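Local coordinates for ribosomal-protein-S5-alanine N-acetyltransferase (Vibrio fischeri, PDB 3IGR), which probably transfers the acetyl group of acetyl-CoA to the N-terminal alanine of ribosomal protein uS5, at residues V12-S17 with L66-V71; A24-R29 with I81-Y86; A136-N141 with E170-T175. One frame throughout, in Å; residues are numbered along the deposited sequence.

How the contacts relate
All three contacts involve the one mixed beta-sheet of a GNAT-type acetyltransferase. Contacts 1 and 2 lie side by side, with centres 11 Å apart. Strand 68-74 of contact 1 and strand 79-90 of contact 2 are neighbours in the sheet, with F70 N 2.8 Å from V84 O, and Y69 OH packs on F27 CZ at 3.3 Å. Contact 3 is separate: its centre is about 25 Å from that of contact 1 and 21 Å from that of contact 2. In this family acetyl-CoA usually enters between the fourth and fifth core strands, probably 96-103 and 132-137 here; contact 2 adjoins the first of these and contact 3 includes the end of the second.

Contact 1. Residues V12-S17 with L66-V71; sequences VRLIKS and LAFYFV
I15 leans over V71 and Y69 just where its strand ends, and its side chain can be traced atom by atom. CB stands 3.6 Å from Y69 O, the same carbonyl that accepts the I15 backbone N-H at 3.0 Å. CG2 meets Y69 O at 3.5 Å and Y69 CD2 at 3.9 Å. CG1 points anti to the backbone N (chi1 -158°), which carries the chain across V71 at about a right angle; CG1 and then the tip, CD1, each touch V71 CG1 at 3.8 Å. Beneath this cluster strands 10-14 and 68-74 run antiparallel within the GNAT sheet. R13 and V71 form the hydrogen-bonded pair, V71 N reaching R13 O at 2.9 Å, while L14 and F70 make the non-hydrogen-bonded pair that follows. I23 of helix 20-29 packs on I15 and V71. L14 turns to the other side, where its CD2 sits over the centre of the F70 ring, 3.8 Å from the centroid and only 9° off the normal, a CH-pi contact. The R13 guanidinium lays one face near V71 CG2; L14 O lies in the guanidinium plane and accepts from NH1, which is tilted out of the carbonyl plane and also forms a salt bridge with D19.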
loop_
_atom_site.group_PDB
_atom_site.type_symbol
_atom_site.label_atom_id
_atom_site.label_comp_id
_atom_site.label_asym_id
_atom_site.label_seq_id
_atom_site.Cartn_x
_atom_site.Cartn_y
_atom_site.Cartn_z
ATOM N N VAL A 12 17.643 -5.306 -1.808
ATOM C CA VAL A 12 17.212 -6.076 -2.972
ATOM C C VAL A 12 18.178 -5.706 -4.083
ATOM O O VAL A 12 18.347 -4.525 -4.413
ATOM C CB VAL A 12 15.762 -5.738 -3.408
ATOM C CG1 VAL A 12 15.281 -6.694 -4.517
ATOM C CG2 VAL A 12 14.818 -5.796 -2.216
ATOM N N ARG A 13 18.833 -6.715 -4.644
ATOM C CA ARG A 13 19.863 -6.483 -5.638
ATOM C C ARG A 13 19.920 -7.687 -6.536
ATOM O O ARG A 13 19.335 -8.723 -6.223
ATOM C CB ARG A 13 21.231 -6.228 -4.977
ATOM C CG ARG A 13 21.756 -7.365 -4.097
ATOM C CD ARG A 13 23.272 -7.265 -3.954
ATOM N NE ARG A 13 23.833 -8.214 -2.990
ATOM C CZ ARG A 13 24.061 -9.505 -3.234
ATOM N NH1 ARG A 13 23.769 -10.044 -4.420
ATOM N NH2 ARG A 13 24.583 -10.265 -2.283
ATOM N N LEU A 14 20.611 -7.552 -7.661
ATOM C CA LEU A 14 20.803 -8.694 -8.554
ATOM C C LEU A 14 21.740 -9.699 -7.895
ATOM O O LEU A 14 22.683 -9.321 -7.204
ATOM C CB LEU A 14 21.333 -8.243 -9.916
ATOM C CG LEU A 14 20.320 -7.515 -10.811
ATOM C CD1 LEU A 14 20.989 -6.976 -12.085
ATOM C CD2 LEU A 14 19.142 -8.423 -11.184
ATOM N N ILE A 15 21.446 -10.978 -8.086
ATOM C CA ILE A 15 22.283 -12.052 -7.576
ATOM C C ILE A 15 23.633 -12.055 -8.303
ATOM O O ILE A 15 23.718 -11.651 -9.471
ATOM C CB ILE A 15 21.536 -13.416 -7.668
ATOM C CG1 ILE A 15 22.116 -14.443 -6.687
ATOM C CG2 ILE A 15 21.445 -13.929 -9.119
ATOM C CD1 ILE A 15 21.368 -15.762 -6.660
ATOM N N LYS A 16 24.688 -12.480 -7.601
ATOM C CA LYS A 16 26.045 -12.484 -8.140
ATOM C C LYS A 16 26.707 -13.849 -7.967
ATOM O O LYS A 16 26.262 -14.668 -7.163
ATOM C CB LYS A 16 26.909 -11.415 -7.453
ATOM C CG LYS A 16 26.529 -9.974 -7.765
ATOM C CD LYS A 16 27.635 -8.995 -7.391
ATOM C CE LYS A 16 27.493 -8.526 -5.949
ATOM N NZ LYS A 16 27.785 -7.065 -5.786
ATOM N N SER A 17 27.787 -14.075 -8.711
ATOM C CA SER A 17 28.585 -15.289 -8.568
ATOM C C SER A 17 28.937 -15.593 -7.108
ATOM O O SER A 17 28.817 -16.740 -6.674
ATOM C CB SER A 17 29.854 -15.203 -9.423
ATOM O OG SER A 17 29.537 -15.191 -10.808
ATOM N N LEU A 66 18.271 -10.292 -20.564
ATOM C CA LEU A 66 17.377 -11.404 -20.858
ATOM C C LEU A 66 16.683 -11.969 -19.630
ATOM O O LEU A 66 15.703 -12.696 -19.753
ATOM C CB LEU A 66 18.162 -12.529 -21.537
ATOM C CG LEU A 66 18.252 -12.498 -23.064
ATOM C CD1 LEU A 66 19.285 -13.511 -23.577
ATOM C CD2 LEU A 66 16.875 -12.754 -23.688
ATOM N N ALA A 67 17.217 -11.675 -18.447
ATOM C CA ALA A 67 16.651 -12.189 -17.200
ATOM C C ALA A 67 17.234 -11.433 -16.015
ATOM O O ALA A 67 18.360 -10.950 -16.075
ATOM C CB ALA A 67 16.921 -13.692 -17.050
ATOM N N PHE A 68 16.463 -11.329 -14.946
ATOM C CA PHE A 68 16.864 -10.521 -13.794
ATOM C C PHE A 68 16.449 -11.294 -12.551
ATOM O O PHE A 68 15.254 -11.407 -12.219
ATOM C CB PHE A 68 16.227 -9.119 -13.863
ATOM C CG PHE A 68 16.518 -8.392 -15.164
ATOM C CD1 PHE A 68 17.704 -7.672 -15.330
ATOM C CD2 PHE A 68 15.640 -8.471 -16.234
ATOM C CE1 PHE A 68 17.988 -7.028 -16.532
ATOM C CE2 PHE A 68 15.919 -7.827 -17.451
ATOM C CZ PHE A 68 17.088 -7.114 -17.599
ATOM N N TYR A 69 17.436 -11.900 -11.905
ATOM C CA TYR A 69 17.153 -12.711 -10.745
ATOM C C TYR A 69 17.607 -11.903 -9.541
ATOM O O TYR A 69 18.803 -11.707 -9.349
ATOM C CB TYR A 69 17.885 -14.051 -10.844
ATOM C CG TYR A 69 17.426 -15.073 -9.838
ATOM C CD1 TYR A 69 16.729 -16.205 -10.246
ATOM C CD2 TYR A 69 17.680 -14.901 -8.466
ATOM C CE1 TYR A 69 16.302 -17.150 -9.324
ATOM C CE2 TYR A 69 17.257 -15.838 -7.538
ATOM C CZ TYR A 69 16.576 -16.970 -7.976
ATOM O OH TYR A 69 16.147 -17.909 -7.065
ATOM N N PHE A 70 16.652 -11.392 -8.767
ATOM C CA PHE A 70 16.978 -10.603 -7.580
ATOM C C PHE A 70 16.962 -11.440 -6.310
ATOM O O PHE A 70 16.145 -12.358 -6.171
ATOM C CB PHE A 70 15.968 -9.489 -7.375
ATOM C CG PHE A 70 16.031 -8.392 -8.396
ATOM C CD1 PHE A 70 16.797 -7.245 -8.153
ATOM C CD2 PHE A 70 15.281 -8.483 -9.570
ATOM C CE1 PHE A 70 16.836 -6.206 -9.077
ATOM C CE2 PHE A 70 15.322 -7.459 -10.519
ATOM C CZ PHE A 70 16.093 -6.310 -10.268
ATOM N N VAL A 71 17.835 -11.092 -5.375
ATOM C CA VAL A 71 17.765 -11.642 -4.010
ATOM C C VAL A 71 17.436 -10.538 -2.986
ATOM O O VAL A 71 17.743 -9.355 -3.203
ATOM C CB VAL A 71 19.053 -12.391 -3.590
ATOM C CG1 VAL A 71 19.198 -13.702 -4.389
ATOM C CG2 VAL A 71 20.309 -11.517 -3.724
#

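Contact 2. Residues A24-R29 with I81-Y86; sequences ANYFMR and IGTVSY
Chi1 of 166° swings the Y26 ring away from its own backbone N and out toward I81, G82 and T83, whereas F27, with CG anti to its carbonyl carbon (chi1 -76°), starts off neither toward nor away from the strand, and its ring brings CZ to T83. These two aromatic residues mount helix 20-29 on strand 79-90 of the GNAT sheet, at a place where I81 and G82 form a classic beta bulge opposite V72. The segment axes are 9.1 Å apart and 104° from one another, so the helix passes almost squarely over the strand and the gap is bridged by side chains, with no hydrogen bond between the two segments.

Y26 does most of the bridging. Its CE1 lies 3.4 Å from I81 C and also touches G82 N, so this part of the ring rests against the peptide group inside the bulge. Farther out, OH comes within 3.7 Å of G82 CA, an approach made at a residue with no side chain. The hydroxyl itself is hydrogen-bonded to S102 OG on strand 96-103, and T83 OG1 binds that same oxygen, which ties helix and strand together through a third element. T83 CG2 touches both rings, 4.0 Å from Y26 CE2 and 3.9 Å from F27 CZ. The rings also brace each other within the helix: Y26 CD2 stands 3.7 Å above the F27 plane, over its centre. Y69 of strand 68-74 packs against both F27 and T83.

At the exposed margin R29 runs alongside I81, its chain bent at chi3. NE forms a salt bridge with D104 and NH2 a hydrogen bond with I80 O, leaving NH2 4.1 Å from I81 CG2.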
loop_
_atom_site.group_PDB
_atom_site.type_symbol
_atom_site.label_atom_id
_atom_site.label_comp_id
_atom_site.label_asym_id
_atom_site.label_seq_id
_atom_site.Cartn_x
_atom_site.Cartn_y
_atom_site.Cartn_z
ATOM N N ALA A 24 22.161 -21.109 -2.022
ATOM C CA ALA A 24 21.992 -22.541 -1.766
ATOM C C ALA A 24 21.405 -22.762 -0.373
ATOM O O ALA A 24 20.411 -23.479 -0.228
ATOM C CB ALA A 24 23.338 -23.279 -1.899
ATOM N N ASN A 25 22.029 -22.140 0.639
ATOM C CA ASN A 25 21.562 -22.227 2.024
ATOM C C ASN A 25 20.110 -21.810 2.155
ATOM O O ASN A 25 19.349 -22.432 2.885
ATOM C CB ASN A 25 22.430 -21.385 2.963
ATOM C CG ASN A 25 23.821 -21.941 3.127
ATOM O OD1 ASN A 25 24.094 -23.088 2.768
ATOM N ND2 ASN A 25 24.714 -21.134 3.680
ATOM N N TYR A 26 19.733 -20.758 1.437
ATOM C CA TYR A 26 18.371 -20.247 1.482
ATOM C C TYR A 26 17.350 -21.289 1.010
ATOM O O TYR A 26 16.308 -21.455 1.639
ATOM C CB TYR A 26 18.238 -18.950 0.672
ATOM C CG TYR A 26 16.805 -18.557 0.397
ATOM C CD1 TYR A 26 16.043 -17.906 1.365
ATOM C CD2 TYR A 26 16.203 -18.841 -0.835
ATOM C CE1 TYR A 26 14.729 -17.571 1.128
ATOM C CE2 TYR A 26 14.891 -18.492 -1.086
ATOM C CZ TYR A 26 14.159 -17.856 -0.104
ATOM O OH TYR A 26 12.854 -17.507 -0.357
ATOM N N PHE A 27 17.625 -21.971 -0.099
ATOM C CA PHE A 27 16.651 -22.926 -0.610
ATOM C C PHE A 27 16.688 -24.196 0.215
ATOM O O PHE A 27 15.667 -24.841 0.436
ATOM C CB PHE A 27 16.841 -23.189 -2.112
ATOM C CG PHE A 27 16.322 -22.066 -2.980
ATOM C CD1 PHE A 27 14.959 -21.781 -3.018
ATOM C CD2 PHE A 27 17.191 -21.278 -3.723
ATOM C CE1 PHE A 27 14.462 -20.732 -3.796
ATOM C CE2 PHE A 27 16.704 -20.223 -4.506
ATOM C CZ PHE A 27 15.334 -19.954 -4.545
HETATM N N MSE A 28 17.868 -24.518 0.722
HETATM C CA MSE A 28 18.018 -25.694 1.548
HETATM C C MSE A 28 17.314 -25.469 2.889
HETATM O O MSE A 28 16.707 -26.383 3.430
HETATM C CB MSE A 28 19.499 -26.013 1.677
HETATM C CG MSE A 28 19.884 -26.788 2.856
HETATM SE SE MSE A 28 21.724 -27.339 2.634
HETATM C CE MSE A 28 22.539 -25.716 1.920
ATOM N N ARG A 29 17.371 -24.231 3.384
ATOM C CA ARG A 29 16.696 -23.810 4.619
ATOM C C ARG A 29 15.169 -23.877 4.486
ATOM O O ARG A 29 14.477 -24.329 5.398
ATOM C CB ARG A 29 17.146 -22.386 4.998
ATOM C CG ARG A 29 16.707 -21.879 6.364
ATOM C CD ARG A 29 17.615 -20.737 6.895
ATOM N NE ARG A 29 17.279 -19.447 6.298
ATOM C CZ ARG A 29 18.000 -18.811 5.367
ATOM N NH1 ARG A 29 19.141 -19.317 4.906
ATOM N NH2 ARG A 29 17.579 -17.648 4.898
ATOM N N ILE A 81 17.132 -13.960 2.214
ATOM C CA ILE A 81 15.854 -14.313 2.839
ATOM C C ILE A 81 14.685 -14.241 1.862
ATOM O O ILE A 81 13.526 -14.340 2.259
ATOM C CB ILE A 81 15.553 -13.415 4.062
ATOM C CG1 ILE A 81 15.429 -11.950 3.614
ATOM C CG2 ILE A 81 16.649 -13.614 5.120
ATOM C CD1 ILE A 81 14.235 -11.206 4.158
ATOM N N GLY A 82 14.993 -14.088 0.577
ATOM C CA GLY A 82 13.944 -13.987 -0.443
ATOM C C GLY A 82 14.526 -13.838 -1.828
ATOM O O GLY A 82 15.721 -13.566 -1.980
ATOM N N THR A 83 13.671 -14.030 -2.836
ATOM C CA THR A 83 14.063 -13.927 -4.227
ATOM C C THR A 83 12.910 -13.298 -5.005
ATOM O O THR A 83 11.743 -13.442 -4.627
ATOM C CB THR A 83 14.362 -15.326 -4.870
ATOM O OG1 THR A 83 13.182 -16.123 -4.810
ATOM C CG2 THR A 83 15.516 -16.066 -4.167
ATOM N N VAL A 84 13.239 -12.585 -6.068
ATOM C CA VAL A 84 12.225 -12.094 -7.011
ATOM C C VAL A 84 12.862 -12.312 -8.358
ATOM O O VAL A 84 13.902 -11.721 -8.651
ATOM C CB VAL A 84 11.848 -10.589 -6.807
ATOM C CG1 VAL A 84 10.719 -10.180 -7.743
ATOM C CG2 VAL A 84 11.400 -10.315 -5.353
ATOM N N SER A 85 12.267 -13.189 -9.162
ATOM C CA SER A 85 12.897 -13.606 -10.415
ATOM C C SER A 85 12.042 -13.197 -11.600
ATOM O O SER A 85 10.885 -13.589 -11.685
ATOM C CB SER A 85 13.092 -15.117 -10.425
ATOM O OG SER A 85 13.531 -15.543 -11.707
ATOM N N TYR A 86 12.616 -12.411 -12.509
ATOM C CA TYR A 86 11.944 -12.037 -13.764
ATOM C C TYR A 86 12.558 -12.890 -14.866
ATOM O O TYR A 86 13.765 -12.812 -15.126
ATOM C CB TYR A 86 12.090 -10.542 -14.059
ATOM C CG TYR A 86 11.449 -9.705 -12.987
ATOM C CD1 TYR A 86 10.101 -9.366 -13.060
ATOM C CD2 TYR A 86 12.175 -9.306 -11.853
ATOM C CE1 TYR A 86 9.502 -8.610 -12.059
ATOM C CE2 TYR A 86 11.576 -8.554 -10.842
ATOM C CZ TYR A 86 10.237 -8.218 -10.958
ATOM O OH TYR A 86 9.620 -7.513 -9.974
#

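Contact 3. Residues A136-N141 with E170-T175; sequences AYIPRN and EDHILT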
loop_
_atom_site.group_PDB
_atom_site.type_symbol
_atom_site.label_atom_id
_atom_site.label_comp_id
_atom_site.label_asym_id
_atom_site.label_seq_id
_atom_site.Cartn_x
_atom_site.Cartn_y
_atom_site.Cartn_z
ATOM N N ALA A 136 1.308 -15.765 -11.719
ATOM C CA ALA A 136 0.308 -16.814 -11.600
ATOM C C ALA A 136 0.450 -17.457 -10.217
ATOM O O ALA A 136 1.562 -17.695 -9.752
ATOM C CB ALA A 136 0.517 -17.857 -12.672
ATOM N N TYR A 137 -0.671 -17.739 -9.568
ATOM C CA TYR A 137 -0.644 -18.268 -8.202
ATOM C C TYR A 137 -1.748 -19.288 -7.983
ATOM O O TYR A 137 -2.843 -19.184 -8.570
ATOM C CB TYR A 137 -0.735 -17.128 -7.176
ATOM C CG TYR A 137 -2.062 -16.393 -7.122
ATOM C CD1 TYR A 137 -3.064 -16.788 -6.225
ATOM C CD2 TYR A 137 -2.307 -15.280 -7.941
ATOM C CE1 TYR A 137 -4.275 -16.110 -6.144
ATOM C CE2 TYR A 137 -3.526 -14.584 -7.867
ATOM C CZ TYR A 137 -4.496 -15.003 -6.975
ATOM O OH TYR A 137 -5.695 -14.342 -6.915
ATOM N N ILE A 138 -1.460 -20.275 -7.137
ATOM C CA ILE A 138 -2.455 -21.271 -6.759
ATOM C C ILE A 138 -3.526 -20.547 -5.901
ATOM O O ILE A 138 -3.176 -19.829 -4.959
ATOM C CB ILE A 138 -1.807 -22.445 -5.962
ATOM C CG1 ILE A 138 -0.808 -23.221 -6.831
ATOM C CG2 ILE A 138 -2.896 -23.399 -5.396
ATOM C CD1 ILE A 138 0.290 -23.979 -6.039
ATOM N N PRO A 139 -4.822 -20.731 -6.217
ATOM C CA PRO A 139 -5.835 -19.933 -5.514
ATOM C C PRO A 139 -5.752 -19.993 -3.986
ATOM O O PRO A 139 -6.052 -18.999 -3.334
ATOM C CB PRO A 139 -7.174 -20.523 -5.998
ATOM C CG PRO A 139 -6.871 -21.154 -7.294
ATOM C CD PRO A 139 -5.423 -21.628 -7.219
ATOM N N ARG A 140 -5.346 -21.120 -3.409
ATOM C CA ARG A 140 -5.328 -21.198 -1.950
ATOM C C ARG A 140 -4.073 -20.571 -1.322
ATOM O O ARG A 140 -3.950 -20.520 -0.104
ATOM C CB ARG A 140 -5.604 -22.627 -1.443
ATOM C CG ARG A 140 -4.460 -23.590 -1.612
ATOM C CD ARG A 140 -4.892 -25.035 -1.358
ATOM N NE ARG A 140 -3.760 -25.934 -1.587
ATOM C CZ ARG A 140 -3.405 -26.444 -2.767
ATOM N NH1 ARG A 140 -4.095 -26.183 -3.876
ATOM N NH2 ARG A 140 -2.349 -27.234 -2.829
ATOM N N ASN A 141 -3.148 -20.098 -2.159
ATOM C CA ASN A 141 -2.014 -19.302 -1.685
ATOM C C ASN A 141 -2.448 -17.852 -1.414
ATOM O O ASN A 141 -2.194 -16.947 -2.220
ATOM C CB ASN A 141 -0.868 -19.345 -2.705
ATOM C CG ASN A 141 0.448 -18.847 -2.135
ATOM O OD1 ASN A 141 0.499 -18.268 -1.047
ATOM N ND2 ASN A 141 1.524 -19.054 -2.886
ATOM N N GLU A 170 -1.935 -28.301 -10.560
ATOM C CA GLU A 170 -2.576 -27.293 -9.715
ATOM C C GLU A 170 -3.146 -26.154 -10.562
ATOM O O GLU A 170 -2.462 -25.626 -11.434
ATOM C CB GLU A 170 -1.581 -26.760 -8.670
ATOM C CG GLU A 170 -1.175 -27.803 -7.610
ATOM C CD GLU A 170 -2.213 -27.960 -6.513
ATOM O OE1 GLU A 170 -3.204 -27.207 -6.505
ATOM O OE2 GLU A 170 -2.040 -28.839 -5.639
ATOM N N ASP A 171 -4.420 -25.852 -10.357
ATOM C CA ASP A 171 -5.059 -24.677 -10.933
ATOM C C ASP A 171 -4.251 -23.415 -10.533
ATOM O O ASP A 171 -3.681 -23.359 -9.436
ATOM C CB ASP A 171 -6.517 -24.553 -10.418
ATOM C CG ASP A 171 -7.436 -25.707 -10.872
ATOM O OD1 ASP A 171 -7.024 -26.573 -11.671
ATOM O OD2 ASP A 171 -8.609 -25.738 -10.442
ATOM N N HIS A 172 -4.176 -22.424 -11.429
ATOM C CA HIS A 172 -3.546 -21.144 -11.110
ATOM C C HIS A 172 -4.366 -19.991 -11.622
ATOM O O HIS A 172 -4.907 -20.057 -12.740
ATOM C CB HIS A 172 -2.178 -21.020 -11.773
ATOM C CG HIS A 172 -1.103 -21.804 -11.095
ATOM N ND1 HIS A 172 0.047 -21.224 -10.615
ATOM C CD2 HIS A 172 -0.992 -23.127 -10.844
ATOM C CE1 HIS A 172 0.828 -22.153 -10.096
ATOM N NE2 HIS A 172 0.223 -23.321 -10.230
ATOM N N ILE A 173 -4.431 -18.931 -10.819
ATOM C CA ILE A 173 -5.001 -17.664 -11.247
ATOM C C ILE A 173 -3.980 -16.940 -12.106
ATOM O O ILE A 173 -2.819 -16.862 -11.736
ATOM C CB ILE A 173 -5.396 -16.769 -10.033
ATOM C CG1 ILE A 173 -6.332 -17.521 -9.075
ATOM C CG2 ILE A 173 -6.012 -15.468 -10.503
ATOM C CD1 ILE A 173 -7.661 -17.956 -9.685
ATOM N N LEU A 174 -4.394 -16.433 -13.256
ATOM C CA LEU A 174 -3.478 -15.660 -14.095
ATOM C C LEU A 174 -3.712 -14.180 -13.829
ATOM O O LEU A 174 -4.853 -13.708 -13.839
ATOM C CB LEU A 174 -3.682 -15.970 -15.590
ATOM C CG LEU A 174 -3.788 -17.458 -15.977
ATOM C CD1 LEU A 174 -4.303 -17.631 -17.388
ATOM C CD2 LEU A 174 -2.457 -18.148 -15.791
ATOM N N THR A 175 -2.634 -13.457 -13.582
ATOM C CA THR A 175 -2.732 -12.026 -13.311
ATOM C C THR A 175 -1.652 -11.266 -14.056
ATOM O O THR A 175 -0.632 -11.849 -14.481
ATOM C CB THR A 175 -2.627 -11.697 -11.783
ATOM O OG1 THR A 175 -1.258 -11.787 -11.349
ATOM C CG2 THR A 175 -3.483 -12.626 -10.949
#
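The pairing of Y137 with I173 lies at the end of core GNAT strand 132-137: strand 168-178 is inserted antiparallel between 132-137 and 154-162, a placement familiar from this family. Y137 and I173 are a hydrogen-bonded pair, with I173 N donating to Y137 O at 2.8 Å and Y137 N returning a longer bond to I173 O. Their side chains lie alongside each other. I173 CB rides over one face of the Y137 ring, 3.8 Å from its centroid, in a CH-pi contact, while T175 CG2 meets the ring edge at CE2, 3.7 Å away. Helix 142-150 packs on Y137 through A145 and L148.

Beyond Y137 the strand gives way to a type I beta turn, I138 to N141, and N141 is the N-cap of helix 142-150, its OD1 accepting S144 N. P139 CD abuts D171 O at 3.3 Å, and I138 CG1 stands above the H172 ring, nearest NE2 at 3.6 Å. Both H172 ring nitrogens and D171 O are buried here without a polar partner in the model.

Farther along the turn, R140 has CG between the backbone N and the carbonyl carbon (chi1 74°), and the extended chain from there takes the guanidinium to E170, whose own chain is bent at chi2. The salt bridge is end-on and bidentate: NH1 to OE1 at 3.0 Å, almost straight at 175°, and NH2 to OE2 at 3.3 Å. Guanidinium and carboxylate planes are 44° apart; the oxygens lie near the R140 plane, but the nitrogens reach E170 from above its carboxylate plane.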